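Local coordinates for hypothetical protein SP2199 (PDB 2IBO) that is of unknown function but probably binds thiamine or a related compound, at residues 24-34 with 51-62. Sequence-based numbering, arbitrary orientation.
Sequences QVIAYLQTQEV and ELMRILKEALEV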
ATOM      1  N   GLN A  24      14.917  -4.758  15.384  1.00 30.57           N
ATOM      2  CA  GLN A  24      15.248  -3.415  15.865  1.00 32.26           C
ATOM      3  C   GLN A  24      14.087  -2.435  15.759  1.00 31.67           C
ATOM      4  O   GLN A  24      13.868  -1.626  16.660  1.00 32.35           O
ATOM      5  CB  GLN A  24      16.447  -2.851  15.102  1.00 57.29           C
ATOM      6  CG  GLN A  24      17.723  -3.650  15.267  1.00 61.86           C
ATOM      7  CD  GLN A  24      18.234  -3.682  16.700  1.00 65.31           C
ATOM      8  OE1 GLN A  24      17.549  -4.140  17.622  1.00 64.93           O
ATOM      9  NE2 GLN A  24      19.455  -3.197  16.889  1.00 68.04           N
ATOM     10  N   VAL A  25      13.342  -2.501  14.661  1.00 30.82           N
ATOM     11  CA  VAL A  25      12.234  -1.590  14.514  1.00 29.60           C
ATOM     12  C   VAL A  25      11.134  -1.918  15.528  1.00 29.50           C
ATOM     13  O   VAL A  25      10.502  -1.014  16.089  1.00 31.07           O
ATOM     14  CB  VAL A  25      11.679  -1.616  13.078  1.00 15.37           C
ATOM     15  CG1 VAL A  25      10.474  -0.681  12.974  1.00 14.47           C
ATOM     16  CG2 VAL A  25      12.769  -1.174  12.089  1.00 11.45           C
ATOM     17  N   ILE A  26      10.919  -3.206  15.779  1.00 26.43           N
ATOM     18  CA  ILE A  26       9.900  -3.629  16.733  1.00 25.53           C
ATOM     19  C   ILE A  26      10.295  -3.183  18.143  1.00 26.06           C
ATOM     20  O   ILE A  26       9.497  -2.576  18.861  1.00 25.92           O
ATOM     21  CB  ILE A  26       9.710  -5.171  16.708  1.00 14.40           C
ATOM     22  CG1 ILE A  26       9.059  -5.599  15.387  1.00 13.21           C
ATOM     23  CG2 ILE A  26       8.824  -5.618  17.885  1.00 13.22           C
ATOM     24  CD1 ILE A  26       7.548  -5.325  15.326  1.00 13.41           C
ATOM     25  N   ALA A  27      11.530  -3.483  18.536  1.00 29.58           N
ATOM     26  CA  ALA A  27      12.032  -3.114  19.865  1.00 28.03           C
ATOM     27  C   ALA A  27      11.902  -1.608  20.081  1.00 26.88           C
ATOM     28  O   ALA A  27      11.398  -1.156  21.105  1.00 26.44           O
ATOM     29  CB  ALA A  27      13.491  -3.538  20.019  1.00 25.33           C
ATOM     30  N   TYR A  28      12.363  -0.830  19.112  1.00 17.92           N
ATOM     31  CA  TYR A  28      12.255   0.613  19.225  1.00 17.83           C
ATOM     32  C   TYR A  28      10.807   1.008  19.455  1.00 18.72           C
ATOM     33  O   TYR A  28      10.513   1.761  20.367  1.00 17.94           O
ATOM     34  CB  TYR A  28      12.741   1.317  17.961  1.00 28.18           C
ATOM     35  CG  TYR A  28      12.268   2.745  17.920  1.00 28.57           C
ATOM     36  CD1 TYR A  28      12.774   3.688  18.807  1.00 26.83           C
ATOM     37  CD2 TYR A  28      11.237   3.131  17.066  1.00 29.44           C
ATOM     38  CE1 TYR A  28      12.255   4.977  18.858  1.00 28.24           C
ATOM     39  CE2 TYR A  28      10.709   4.420  17.108  1.00 29.80           C
ATOM     40  CZ  TYR A  28      11.223   5.330  18.011  1.00 29.51           C
ATOM     41  OH  TYR A  28      10.656   6.568  18.101  1.00 28.05           O
ATOM     42  N   LEU A  29       9.911   0.503  18.611  1.00 32.38           N
ATOM     43  CA  LEU A  29       8.489   0.809  18.713  1.00 31.05           C
ATOM     44  C   LEU A  29       7.932   0.490  20.109  1.00 30.63           C
ATOM     45  O   LEU A  29       7.180   1.272  20.680  1.00 31.25           O
ATOM     46  CB  LEU A  29       7.722   0.043  17.623  1.00 11.91           C
ATOM     47  CG  LEU A  29       7.199   0.727  16.347  1.00 14.00           C
ATOM     48  CD1 LEU A  29       8.024   1.909  15.928  1.00 11.93           C
ATOM     49  CD2 LEU A  29       7.186  -0.297  15.251  1.00 11.23           C
ATOM     50  N   GLN A  30       8.301  -0.650  20.670  1.00 20.76           N
ATOM     51  CA  GLN A  30       7.817  -1.017  22.008  1.00 22.29           C
ATOM     52  C   GLN A  30       8.264   0.021  23.052  1.00 23.31           C
ATOM     53  O   GLN A  30       7.605   0.252  24.065  1.00 23.41           O
ATOM     54  CB  GLN A  30       8.344  -2.406  22.394  1.00 19.29           C
ATOM     55  CG  GLN A  30       7.708  -3.521  21.611  1.00 19.54           C
ATOM     56  CD  GLN A  30       8.401  -4.853  21.800  1.00 19.27           C
ATOM     57  OE1 GLN A  30       7.801  -5.905  21.570  1.00 20.46           O
ATOM     58  NE2 GLN A  30       9.677  -4.820  22.203  1.00 19.18           N
ATOM     59  N   THR A  31       9.398   0.641  22.771  1.00 24.72           N
ATOM     60  CA  THR A  31       9.990   1.659  23.614  1.00 25.44           C
ATOM     61  C   THR A  31       9.131   2.901  23.739  1.00 26.21           C
ATOM     62  O   THR A  31       9.153   3.573  24.771  1.00 27.85           O
ATOM     63  CB  THR A  31      11.364   2.052  23.050  1.00 26.80           C
ATOM     64  OG1 THR A  31      12.361   1.211  23.629  1.00 27.81           O
ATOM     65  CG2 THR A  31      11.684   3.485  23.321  1.00 26.43           C
ATOM     66  N   GLN A  32       8.385   3.229  22.694  1.00 23.93           N
ATOM     67  CA  GLN A  32       7.540   4.409  22.755  1.00 25.42           C
ATOM     68  C   GLN A  32       6.311   4.149  23.627  1.00 25.78           C
ATOM     69  O   GLN A  32       5.925   2.999  23.860  1.00 25.71           O
ATOM     70  CB  GLN A  32       7.129   4.826  21.350  1.00 31.34           C
ATOM     71  CG  GLN A  32       8.308   5.125  20.442  1.00 31.90           C
ATOM     72  CD  GLN A  32       9.320   6.056  21.082  1.00 32.00           C
ATOM     73  OE1 GLN A  32      10.391   5.632  21.502  1.00 31.85           O
ATOM     74  NE2 GLN A  32       8.978   7.333  21.167  1.00 34.11           N
ATOM     75  N   GLU A  33       5.708   5.221  24.126  1.00 21.17           N
ATOM     76  CA  GLU A  33       4.539   5.086  24.980  1.00 22.27           C
ATOM     77  C   GLU A  33       3.316   5.199  24.104  1.00 20.43           C
ATOM     78  O   GLU A  33       2.453   6.043  24.324  1.00 20.21           O
ATOM     79  CB  GLU A  33       4.560   6.174  26.058  1.00 39.61           C
ATOM     80  CG  GLU A  33       5.754   6.052  26.995  1.00 43.26           C
ATOM     81  CD  GLU A  33       5.934   7.261  27.884  1.00 45.73           C
ATOM     82  OE1 GLU A  33       6.235   8.344  27.348  1.00 45.98           O
ATOM     83  OE2 GLU A  33       5.775   7.130  29.116  1.00 46.85           O
ATOM     84  N   VAL A  34       3.247   4.323  23.110  1.00 30.10           N
ATOM     85  CA  VAL A  34       2.155   4.330  22.150  1.00 29.18           C
ATOM     86  C   VAL A  34       1.477   2.977  22.056  1.00 27.33           C
ATOM     87  O   VAL A  34       2.127   1.944  22.208  1.00 27.20           O
ATOM     88  CB  VAL A  34       2.686   4.748  20.747  1.00 32.03           C
ATOM     89  CG1 VAL A  34       3.720   3.757  20.265  1.00 30.78           C
ATOM     90  CG2 VAL A  34       1.553   4.870  19.763  1.00 33.11           C
ATOM     91  N   GLU A  51       2.917  12.644  17.507  1.00 35.87           N
ATOM     92  CA  GLU A  51       3.773  11.598  18.058  1.00 36.36           C
ATOM     93  C   GLU A  51       4.010  10.440  17.068  1.00 34.54           C
ATOM     94  O   GLU A  51       5.123   9.916  16.971  1.00 33.92           O
ATOM     95  CB  GLU A  51       3.187  11.065  19.381  1.00 62.37           C
ATOM     96  CG  GLU A  51       2.031  10.063  19.251  1.00 66.32           C
ATOM     97  CD  GLU A  51       1.449   9.634  20.607  1.00 69.63           C
ATOM     98  OE1 GLU A  51       0.661  10.407  21.199  1.00 70.09           O
ATOM     99  OE2 GLU A  51       1.785   8.524  21.084  1.00 71.35           O
ATOM    100  N   LEU A  52       2.976  10.049  16.327  1.00 22.28           N
ATOM    101  CA  LEU A  52       3.131   8.965  15.376  1.00 20.34           C
ATOM    102  C   LEU A  52       4.086   9.364  14.262  1.00 20.19           C
ATOM    103  O   LEU A  52       4.933   8.569  13.870  1.00 19.93           O
ATOM    104  CB  LEU A  52       1.780   8.547  14.798  1.00 26.85           C
ATOM    105  CG  LEU A  52       0.728   7.986  15.772  1.00 25.16           C
ATOM    106  CD1 LEU A  52      -0.507   7.533  14.992  1.00 23.37           C
ATOM    107  CD2 LEU A  52       1.303   6.829  16.560  1.00 23.87           C
HETATM  108  N   MSE A  53       3.973  10.588  13.750  1.00 21.19           N
HETATM  109  CA  MSE A  53       4.893  11.012  12.695  1.00 21.88           C
HETATM  110  C   MSE A  53       6.320  10.968  13.223  1.00 21.24           C
HETATM  111  O   MSE A  53       7.247  10.554  12.515  1.00 19.71           O
HETATM  112  CB  MSE A  53       4.548  12.412  12.196  1.00 39.34           C
HETATM  113  CG  MSE A  53       3.281  12.465  11.342  1.00 45.47           C
HETATM  114 SE   MSE A  53       3.272  11.179   9.852  1.00 54.85          SE
HETATM  115  CE  MSE A  53       2.173   9.853  10.692  1.00 50.85           C
ATOM    116  N   ARG A  54       6.491  11.369  14.484  1.00 26.31           N
ATOM    117  CA  ARG A  54       7.799  11.360  15.120  1.00 24.87           C
ATOM    118  C   ARG A  54       8.290   9.914  15.250  1.00 24.23           C
ATOM    119  O   ARG A  54       9.425   9.599  14.889  1.00 25.34           O
ATOM    120  CB  ARG A  54       7.712  12.003  16.506  1.00 59.58           C
ATOM    121  CG  ARG A  54       9.052  12.230  17.168  1.00 60.47           C
ATOM    122  CD  ARG A  54       8.902  12.411  18.655  1.00 61.96           C
ATOM    123  NE  ARG A  54       8.727  11.133  19.340  1.00 66.21           N
ATOM    124  CZ  ARG A  54       7.696  10.843  20.130  1.00 68.23           C
ATOM    125  NH1 ARG A  54       6.732  11.739  20.345  1.00 66.86           N
ATOM    126  NH2 ARG A  54       7.629   9.652  20.714  1.00 69.29           N
ATOM    127  N   ILE A  55       7.429   9.036  15.760  1.00 25.66           N
ATOM    128  CA  ILE A  55       7.793   7.637  15.937  1.00 24.23           C
ATOM    129  C   ILE A  55       8.079   6.969  14.594  1.00 25.28           C
ATOM    130  O   ILE A  55       9.017   6.180  14.478  1.00 26.05           O
ATOM    131  CB  ILE A  55       6.682   6.874  16.698  1.00 15.10           C
ATOM    132  CG1 ILE A  55       6.561   7.449  18.127  1.00 14.09           C
ATOM    133  CG2 ILE A  55       6.992   5.385  16.749  1.00 13.09           C
ATOM    134  CD1 ILE A  55       5.544   6.748  19.012  1.00 14.62           C
ATOM    135  N   LEU A  56       7.287   7.299  13.575  1.00 26.14           N
ATOM    136  CA  LEU A  56       7.478   6.726  12.240  1.00 25.66           C
ATOM    137  C   LEU A  56       8.871   7.071  11.734  1.00 26.52           C
ATOM    138  O   LEU A  56       9.606   6.191  11.279  1.00 26.89           O
ATOM    139  CB  LEU A  56       6.429   7.265  11.254  1.00 15.90           C
ATOM    140  CG  LEU A  56       6.562   6.870   9.765  1.00 14.05           C
ATOM    141  CD1 LEU A  56       6.537   5.343   9.603  1.00 13.61           C
ATOM    142  CD2 LEU A  56       5.435   7.500   8.962  1.00 12.48           C
ATOM    143  N   LYS A  57       9.229   8.355  11.831  1.00 13.64           N
ATOM    144  CA  LYS A  57      10.533   8.830  11.377  1.00 15.07           C
ATOM    145  C   LYS A  57      11.671   8.142  12.107  1.00 16.02           C
ATOM    146  O   LYS A  57      12.655   7.745  11.481  1.00 14.05           O
ATOM    147  CB  LYS A  57      10.643  10.332  11.566  1.00 56.68           C
ATOM    148  CG  LYS A  57      11.914  10.923  10.998  1.00 59.31           C
ATOM    149  CD  LYS A  57      11.914  12.429  11.160  1.00 59.04           C
ATOM    150  CE  LYS A  57      13.229  13.017  10.709  1.00 60.38           C
ATOM    151  NZ  LYS A  57      13.347  14.457  11.075  1.00 64.21           N
ATOM    152  N   GLU A  58      11.536   7.981  13.424  1.00 25.08           N
ATOM    153  CA  GLU A  58      12.580   7.318  14.198  1.00 26.66           C
ATOM    154  C   GLU A  58      12.647   5.838  13.827  1.00 26.09           C
ATOM    155  O   GLU A  58      13.727   5.286  13.630  1.00 25.90           O
ATOM    156  CB  GLU A  58      12.322   7.468  15.701  1.00 60.91           C
ATOM    157  CG  GLU A  58      13.434   8.190  16.453  1.00 65.98           C
ATOM    158  CD  GLU A  58      14.774   7.480  16.359  1.00 68.10           C
ATOM    159  OE1 GLU A  58      15.786   8.049  16.819  1.00 69.75           O
ATOM    160  OE2 GLU A  58      14.818   6.352  15.832  1.00 69.57           O
ATOM    161  N   ALA A  59      11.487   5.197  13.727  1.00 29.37           N
ATOM    162  CA  ALA A  59      11.438   3.786  13.379  1.00 28.27           C
ATOM    163  C   ALA A  59      12.211   3.554  12.088  1.00 28.25           C
ATOM    164  O   ALA A  59      13.009   2.622  11.986  1.00 26.03           O
ATOM    165  CB  ALA A  59       9.989   3.335  13.219  1.00 15.24           C
ATOM    166  N   LEU A  60      11.982   4.415  11.103  1.00 33.57           N
ATOM    167  CA  LEU A  60      12.668   4.275   9.828  1.00 35.52           C
ATOM    168  C   LEU A  60      14.169   4.541   9.936  1.00 36.81           C
ATOM    169  O   LEU A  60      14.961   3.858   9.289  1.00 37.37           O
ATOM    170  CB  LEU A  60      12.018   5.179   8.773  1.00 38.68           C
ATOM    171  CG  LEU A  60      10.700   4.618   8.205  1.00 38.42           C
ATOM    172  CD1 LEU A  60      10.051   5.624   7.282  1.00 37.09           C
ATOM    173  CD2 LEU A  60      10.981   3.323   7.462  1.00 38.30           C
ATOM    174  N   GLU A  61      14.562   5.516  10.759  1.00 32.78           N
ATOM    175  CA  GLU A  61      15.982   5.819  10.953  1.00 33.14           C
ATOM    176  C   GLU A  61      16.649   4.626  11.645  1.00 32.74           C
ATOM    177  O   GLU A  61      17.797   4.299  11.364  1.00 33.61           O
ATOM    178  CB  GLU A  61      16.153   7.096  11.784  1.00 51.85           C
ATOM    179  CG  GLU A  61      15.587   8.335  11.100  1.00 54.63           C
ATOM    180  CD  GLU A  61      15.725   9.605  11.925  1.00 58.04           C
ATOM    181  OE1 GLU A  61      15.430   9.576  13.143  1.00 59.21           O
ATOM    182  OE2 GLU A  61      16.116  10.642  11.345  1.00 59.95           O
ATOM    183  N   VAL A  62      15.929   3.965  12.542  1.00 31.91           N
ATOM    184  CA  VAL A  62      16.483   2.792  13.200  1.00 33.29           C
ATOM    185  C   VAL A  62      16.727   1.723  12.135  1.00 35.44           C
ATOM    186  O   VAL A  62      17.826   1.175  12.042  1.00 36.97           O
ATOM    187  CB  VAL A  62      15.518   2.195  14.249  1.00 21.29           C
ATOM    188  CG1 VAL A  62      16.038   0.850  14.717  1.00 18.54           C
ATOM    189  CG2 VAL A  62      15.353   3.145  15.428  1.00 19.89           C
TER
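Tyr28 enters helix 51-62 as a knob into the hole formed by Ile55, Glu58, Ala59 and Val62. With CG anti to the backbone N (chi1 164°), the ring is directed into this hole, its CZ and OH end against the CB methylene of Glu58. Its edge meets the backbone, CE2 lying 3.6 Å from Ile55 O, while Val62 CG2 comes obliquely to within 4.0 Å of Tyr28 CG. The axes of 24-31 and 51-62 approach to 9.0 Å, roughly antiparallel at 148°; the methyl of Ala59, across from Val25, takes little space where the backbones come nearest. Leu29 CD1 packs against both Ala59 CB, 3.6 Å away, and Ile55 CG2.

In the loop that follows, branched Val34 and Ile55 offer each other methyls tip to tip, Val34 CG1 to Ile55 CD1 at 3.7 Å, while Val34 CG2 meets Leu52 CD2. Gln32 covers Ile55 CD1 with its aliphatic CB and CG, its amide approaching the Arg54 guanidinium edge.

Glu58 OE2 lies above one face of the Tyr28 ring, offset toward the rim.

Leu29, Leu52 and Ile55 also touch strand 43-46, as the two helices of this ferredoxin-like fold pack side by side on one sheet face. The contact rests chiefly on apolar packing, with polar groups of Glu58, Gln32 and Arg54 alongside.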